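Local structure of dihydrodipicolinate synthase (Rhodopseudomonas palustris, 3DZ1) at residues T12-P17 against D36-V41; L168-W173 against E177-L182. The protein probably acts as a 4-hydroxy-tetrahydrodipicolinate synthase, a pyruvate-using TIM-barrel lyase of the DapA family that serves lysine biosynthesis. All blocks are in the same frame, centred on the assembly; numbering follows the deposited sequence.

How the contacts relate
From the N terminus, the chain enters the closed eight-stranded parallel barrel at strand 11-15, and contact 1 closes the first beta-alpha loop when helix 28-40 comes back against the end of that strand. Strand 45-48 follows, and three further strands pass before contact 2 closes a much tighter turn between strand 165-170 and helix 176-188, only three residues separating its two segments. The contacts stand in series, neither nested nor crossed; the centres of contact 1 and contact 2 are about 23 Å apart, on opposite sides of the chain's centre. Both fasten an outer helix to the common sheet, and they meet inside the barrel, where Ile-15 CD1 packs 3.5 Å from Lys-169 NZ.

Contact 1: residues T12-P17 against D36-V41; sequences TFAIAP and DFYAEV
The first beta-alpha-beta unit of the TIM barrel brings helix 28-40 against strand 11-15 here, and a single helix residue, Tyr-38, makes the contact with Ala-14, Ala-16 and Pro-17. The methyl of Ala-14 points at the helix and sits over one face of the tyrosine ring, 3.6 Å from CB to the Tyr-38 ring centroid and 19° off the normal, a CH-pi contact displaced toward CD1 and CE1. So small a residue suits the strand at this point because the flat ring can lie close above it. Tyr-38 reaches this far because CG lies anti to its own carbonyl carbon (chi1 -60°), which carries the ring from the helix to the barrel wall. Farther along, Ala-16 CB approaches the ring obliquely, 3.9 Å from Tyr-38 CE2, and Pro-17 CD lies 3.6 Å from Tyr-38 OH. Replacing Tyr-38 with an alanine would probably open a gap above Ala-14 and leave the bridging water without one of its partners. Ile-15 turns its side chain the other way, into the barrel, where it touches Met-217, a predicted pyruvate-binding residue. Its carbonyl nevertheless joins the contact: one water donates to Ile-15 O at 3.0 Å and is hydrogen-bonded to Tyr-38 OH at 2.5 Å, linking the phenol to the strand's backbone.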
loop_
_atom_site.group_PDB
_atom_site.type_symbol
_atom_site.label_atom_id
_atom_site.label_comp_id
_atom_site.label_asym_id
_atom_site.label_seq_id
_atom_site.Cartn_x
_atom_site.Cartn_y
_atom_site.Cartn_z
ATOM N N THR A 12 32.939 -2.865 8.576
ATOM C CA THR A 12 32.041 -3.611 7.713
ATOM C C THR A 12 31.407 -4.808 8.409
ATOM O O THR A 12 32.108 -5.672 8.932
ATOM C CB THR A 12 32.793 -4.101 6.451
ATOM O OG1 THR A 12 33.382 -2.979 5.777
ATOM C CG2 THR A 12 31.841 -4.818 5.500
ATOM N N PHE A 13 30.078 -4.843 8.429
ATOM C CA PHE A 13 29.342 -5.961 9.011
ATOM C C PHE A 13 28.720 -6.720 7.847
ATOM O O PHE A 13 27.957 -6.153 7.070
ATOM C CB PHE A 13 28.228 -5.475 9.944
ATOM C CG PHE A 13 28.683 -5.213 11.352
ATOM C CD1 PHE A 13 29.632 -4.232 11.621
ATOM C CD2 PHE A 13 28.156 -5.947 12.412
ATOM C CE1 PHE A 13 30.053 -3.981 12.928
ATOM C CE2 PHE A 13 28.568 -5.707 13.727
ATOM C CZ PHE A 13 29.519 -4.722 13.984
ATOM N N ALA A 14 29.038 -8.000 7.718
ATOM C CA ALA A 14 28.486 -8.784 6.623
ATOM C C ALA A 14 27.114 -9.361 6.973
ATOM O O ALA A 14 26.920 -9.889 8.058
ATOM C CB ALA A 14 29.452 -9.911 6.259
ATOM N N ILE A 15 26.158 -9.241 6.058
ATOM C CA ILE A 15 24.832 -9.808 6.287
ATOM C C ILE A 15 24.907 -11.208 5.697
ATOM O O ILE A 15 25.014 -11.381 4.482
ATOM C CB ILE A 15 23.727 -9.016 5.574
ATOM C CG1 ILE A 15 23.752 -7.555 6.037
ATOM C CG2 ILE A 15 22.365 -9.644 5.890
ATOM C CD1 ILE A 15 22.748 -6.662 5.333
ATOM N N ALA A 16 24.858 -12.206 6.569
ATOM C CA ALA A 16 24.973 -13.593 6.152
ATOM C C ALA A 16 23.710 -14.293 5.688
ATOM O O ALA A 16 22.670 -14.239 6.342
ATOM C CB ALA A 16 25.604 -14.409 7.281
ATOM N N PRO A 17 23.783 -14.957 4.530
ATOM C CA PRO A 17 22.607 -15.672 4.043
ATOM C C PRO A 17 22.613 -16.972 4.849
ATOM O O PRO A 17 23.612 -17.285 5.497
ATOM C CB PRO A 17 22.942 -15.914 2.576
ATOM C CG PRO A 17 24.426 -16.111 2.614
ATOM C CD PRO A 17 24.872 -14.995 3.538
ATOM N N ASP A 36 34.305 -17.887 8.759
ATOM C CA ASP A 36 35.767 -17.795 8.722
ATOM C C ASP A 36 36.192 -16.788 7.669
ATOM O O ASP A 36 37.155 -16.034 7.854
ATOM C CB ASP A 36 36.390 -19.155 8.395
ATOM C CG ASP A 36 36.154 -20.182 9.482
ATOM O OD1 ASP A 36 35.921 -19.779 10.642
ATOM O OD2 ASP A 36 36.215 -21.392 9.178
ATOM N N PHE A 37 35.472 -16.798 6.553
ATOM C CA PHE A 37 35.732 -15.892 5.445
ATOM C C PHE A 37 35.582 -14.438 5.892
ATOM O O PHE A 37 36.493 -13.623 5.717
ATOM C CB PHE A 37 34.759 -16.178 4.298
ATOM C CG PHE A 37 34.846 -15.184 3.176
ATOM C CD1 PHE A 37 35.970 -15.136 2.357
ATOM C CD2 PHE A 37 33.822 -14.269 2.964
ATOM C CE1 PHE A 37 36.074 -14.186 1.344
ATOM C CE2 PHE A 37 33.917 -13.316 1.953
ATOM C CZ PHE A 37 35.045 -13.274 1.143
ATOM N N TYR A 38 34.425 -14.112 6.463
ATOM C CA TYR A 38 34.174 -12.749 6.926
ATOM C C TYR A 38 35.267 -12.245 7.869
ATOM O O TYR A 38 35.696 -11.094 7.778
ATOM C CB TYR A 38 32.826 -12.658 7.647
ATOM C CG TYR A 38 31.622 -13.038 6.813
ATOM C CD1 TYR A 38 31.491 -12.605 5.493
ATOM C CD2 TYR A 38 30.583 -13.788 7.366
ATOM C CE1 TYR A 38 30.348 -12.906 4.745
ATOM C CE2 TYR A 38 29.442 -14.095 6.631
ATOM C CZ TYR A 38 29.328 -13.651 5.325
ATOM O OH TYR A 38 28.190 -13.942 4.608
ATOM N N ALA A 39 35.700 -13.101 8.791
ATOM C CA ALA A 39 36.738 -12.718 9.739
ATOM C C ALA A 39 38.055 -12.507 9.006
ATOM O O ALA A 39 38.757 -11.520 9.232
ATOM C CB ALA A 39 36.905 -13.794 10.800
ATOM N N GLU A 40 38.373 -13.440 8.116
ATOM C CA GLU A 40 39.611 -13.394 7.347
ATOM C C GLU A 40 39.782 -12.117 6.529
ATOM O O GLU A 40 40.895 -11.597 6.409
ATOM C CB GLU A 40 39.676 -14.604 6.413
ATOM C CG GLU A 40 40.946 -14.709 5.595
ATOM C CD GLU A 40 40.868 -15.823 4.563
ATOM O OE1 GLU A 40 39.979 -15.760 3.682
ATOM O OE2 GLU A 40 41.688 -16.764 4.634
ATOM N N VAL A 41 38.688 -11.608 5.970
ATOM C CA VAL A 41 38.769 -10.410 5.137
ATOM C C VAL A 41 38.613 -9.066 5.852
ATOM O O VAL A 41 38.526 -8.023 5.201
ATOM C CB VAL A 41 37.756 -10.481 3.963
ATOM C CG1 VAL A 41 38.004 -11.742 3.152
ATOM C CG2 VAL A 41 36.326 -10.438 4.485
HETATM O O HOH W 1 27.466 -12.189 2.909
#

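Contact 2: residues L168-W173 against E177-L182; sequences LKHEDW and EKITTL
His-170 and Leu-168 point outward from their strand and supply the nonpolar part of the contact with Ile-179, Lys-178 and Leu-182. Ile-179 CG1 stands over the centre of the imidazole, 3.7 Å from the His-170 ring centroid and 14° off its normal, a CH-pi contact, while the backbone N of Asp-172 lies above the opposite face. At the ring's edge runs the alkyl chain of Lys-178, its CD 3.9 Å from His-170 CE1; a long aliphatic stem lets lysine line a flat ring and still carry its charge onward. One helical turn on from Lys-178, Leu-182 CD1 meets Leu-168 CD2 at 3.6 Å, the two branched chains crossing nearly at right angles.

The polar part is a salt bridge in which Lys-178 NZ meets Asp-172 OD2 at 2.8 Å from above the carboxylate plane, 42° out of it. A bend at chi3 (-77°) turns the amine toward Asp-172, and it also binds the carbonyl oxygen of Met-150 and the carboxylate of Asp-141. Within the unit formed by strand 165-170, helix 176-188 and strand 195-198, residues 177-182 run roughly antiparallel to residues 168-170, with helix 152-161 packing on Lys-178 and Leu-182, and helix 205-211 touching His-170 and Ile-179.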
loop_
_atom_site.group_PDB
_atom_site.type_symbol
_atom_site.label_atom_id
_atom_site.label_comp_id
_atom_site.label_asym_id
_atom_site.label_seq_id
_atom_site.Cartn_x
_atom_site.Cartn_y
_atom_site.Cartn_z
ATOM N N LEU A 168 21.865 2.387 14.065
ATOM C CA LEU A 168 20.844 2.554 13.055
ATOM C C LEU A 168 21.382 1.864 11.812
ATOM O O LEU A 168 22.524 2.118 11.408
ATOM C CB LEU A 168 20.616 4.034 12.723
ATOM C CG LEU A 168 19.832 4.292 11.423
ATOM C CD1 LEU A 168 18.371 3.904 11.611
ATOM C CD2 LEU A 168 19.935 5.764 11.026
ATOM N N LYS A 169 20.595 0.961 11.232
ATOM C CA LYS A 169 21.009 0.337 9.987
ATOM C C LYS A 169 20.310 1.239 8.991
ATOM O O LYS A 169 19.101 1.129 8.776
ATOM C CB LYS A 169 20.484 -1.086 9.816
ATOM C CG LYS A 169 21.015 -1.710 8.527
ATOM C CD LYS A 169 20.272 -2.966 8.110
ATOM C CE LYS A 169 20.844 -3.497 6.802
ATOM N NZ LYS A 169 20.063 -4.630 6.256
ATOM N N HIS A 170 21.080 2.151 8.420
ATOM C CA HIS A 170 20.588 3.140 7.470
ATOM C C HIS A 170 20.374 2.607 6.057
ATOM O O HIS A 170 21.333 2.314 5.340
ATOM C CB HIS A 170 21.566 4.319 7.446
ATOM C CG HIS A 170 21.224 5.380 6.448
ATOM N ND1 HIS A 170 20.280 6.356 6.688
ATOM C CD2 HIS A 170 21.702 5.620 5.205
ATOM C CE1 HIS A 170 20.189 7.149 5.635
ATOM N NE2 HIS A 170 21.042 6.724 4.722
ATOM N N GLU A 171 19.112 2.497 5.655
ATOM C CA GLU A 171 18.787 2.004 4.324
ATOM C C GLU A 171 17.787 2.903 3.590
ATOM O O GLU A 171 17.215 2.505 2.571
ATOM C CB GLU A 171 18.241 0.571 4.418
ATOM C CG GLU A 171 19.212 -0.393 5.085
ATOM C CD GLU A 171 18.884 -1.848 4.805
ATOM O OE1 GLU A 171 18.147 -2.473 5.600
ATOM O OE2 GLU A 171 19.364 -2.359 3.772
ATOM N N ASP A 172 17.575 4.113 4.101
ATOM C CA ASP A 172 16.642 5.032 3.454
ATOM C C ASP A 172 17.177 5.381 2.067
ATOM O O ASP A 172 18.393 5.427 1.847
ATOM C CB ASP A 172 16.455 6.307 4.278
ATOM C CG ASP A 172 15.178 7.041 3.916
ATOM O OD1 ASP A 172 14.477 6.584 2.988
ATOM O OD2 ASP A 172 14.871 8.069 4.554
ATOM N N TRP A 173 16.263 5.643 1.142
ATOM C CA TRP A 173 16.628 5.935 -0.237
ATOM C C TRP A 173 15.571 6.843 -0.866
ATOM O O TRP A 173 14.459 6.396 -1.161
ATOM C CB TRP A 173 16.718 4.603 -0.998
ATOM C CG TRP A 173 16.930 4.705 -2.478
ATOM C CD1 TRP A 173 18.080 5.049 -3.123
ATOM C CD2 TRP A 173 15.962 4.431 -3.498
ATOM N NE1 TRP A 173 17.891 5.003 -4.485
ATOM C CE2 TRP A 173 16.598 4.627 -4.742
ATOM C CE3 TRP A 173 14.616 4.041 -3.481
ATOM C CZ2 TRP A 173 15.934 4.445 -5.961
ATOM C CZ3 TRP A 173 13.952 3.860 -4.695
ATOM C CH2 TRP A 173 14.615 4.062 -5.916
ATOM N N GLU A 177 20.886 12.861 3.025
ATOM C CA GLU A 177 20.634 13.993 3.914
ATOM C C GLU A 177 20.269 13.549 5.334
ATOM O O GLU A 177 20.541 14.258 6.298
ATOM C CB GLU A 177 19.525 14.888 3.352
ATOM C CG GLU A 177 19.833 15.530 1.997
ATOM C CD GLU A 177 21.134 16.329 1.970
ATOM O OE1 GLU A 177 21.549 16.862 3.023
ATOM O OE2 GLU A 177 21.737 16.440 0.879
ATOM N N LYS A 178 19.652 12.378 5.461
ATOM C CA LYS A 178 19.277 11.864 6.774
ATOM C C LYS A 178 20.521 11.651 7.634
ATOM O O LYS A 178 20.516 11.933 8.829
ATOM C CB LYS A 178 18.497 10.549 6.632
ATOM C CG LYS A 178 18.261 9.813 7.944
ATOM C CD LYS A 178 17.316 8.628 7.761
ATOM C CE LYS A 178 15.867 9.083 7.640
ATOM N NZ LYS A 178 14.937 7.946 7.383
ATOM N N ILE A 179 21.591 11.152 7.028
ATOM C CA ILE A 179 22.815 10.925 7.777
ATOM C C ILE A 179 23.329 12.264 8.290
ATOM O O ILE A 179 23.627 12.410 9.472
ATOM C CB ILE A 179 23.892 10.257 6.904
ATOM C CG1 ILE A 179 23.389 8.891 6.430
ATOM C CG2 ILE A 179 25.190 10.102 7.699
ATOM C CD1 ILE A 179 24.370 8.149 5.546
ATOM N N THR A 180 23.419 13.243 7.396
ATOM C CA THR A 180 23.888 14.572 7.766
ATOM C C THR A 180 23.049 15.163 8.897
ATOM O O THR A 180 23.595 15.711 9.855
ATOM C CB THR A 180 23.851 15.520 6.551
ATOM O OG1 THR A 180 24.768 15.040 5.556
ATOM C CG2 THR A 180 24.232 16.939 6.953
ATOM N N THR A 181 21.726 15.050 8.787
ATOM C CA THR A 181 20.824 15.586 9.807
ATOM C C THR A 181 21.059 14.925 11.167
ATOM O O THR A 181 21.153 15.611 12.193
ATOM C CB THR A 181 19.348 15.397 9.396
ATOM O OG1 THR A 181 19.093 16.138 8.199
ATOM C CG2 THR A 181 18.412 15.888 10.496
ATOM N N LEU A 182 21.158 13.598 11.177
ATOM C CA LEU A 182 21.404 12.864 12.417
ATOM C C LEU A 182 22.745 13.252 13.043
ATOM O O LEU A 182 22.844 13.427 14.260
ATOM C CB LEU A 182 21.352 11.348 12.167
ATOM C CG LEU A 182 19.964 10.784 11.828
ATOM C CD1 LEU A 182 20.075 9.328 11.437
ATOM C CD2 LEU A 182 19.027 10.946 13.030
#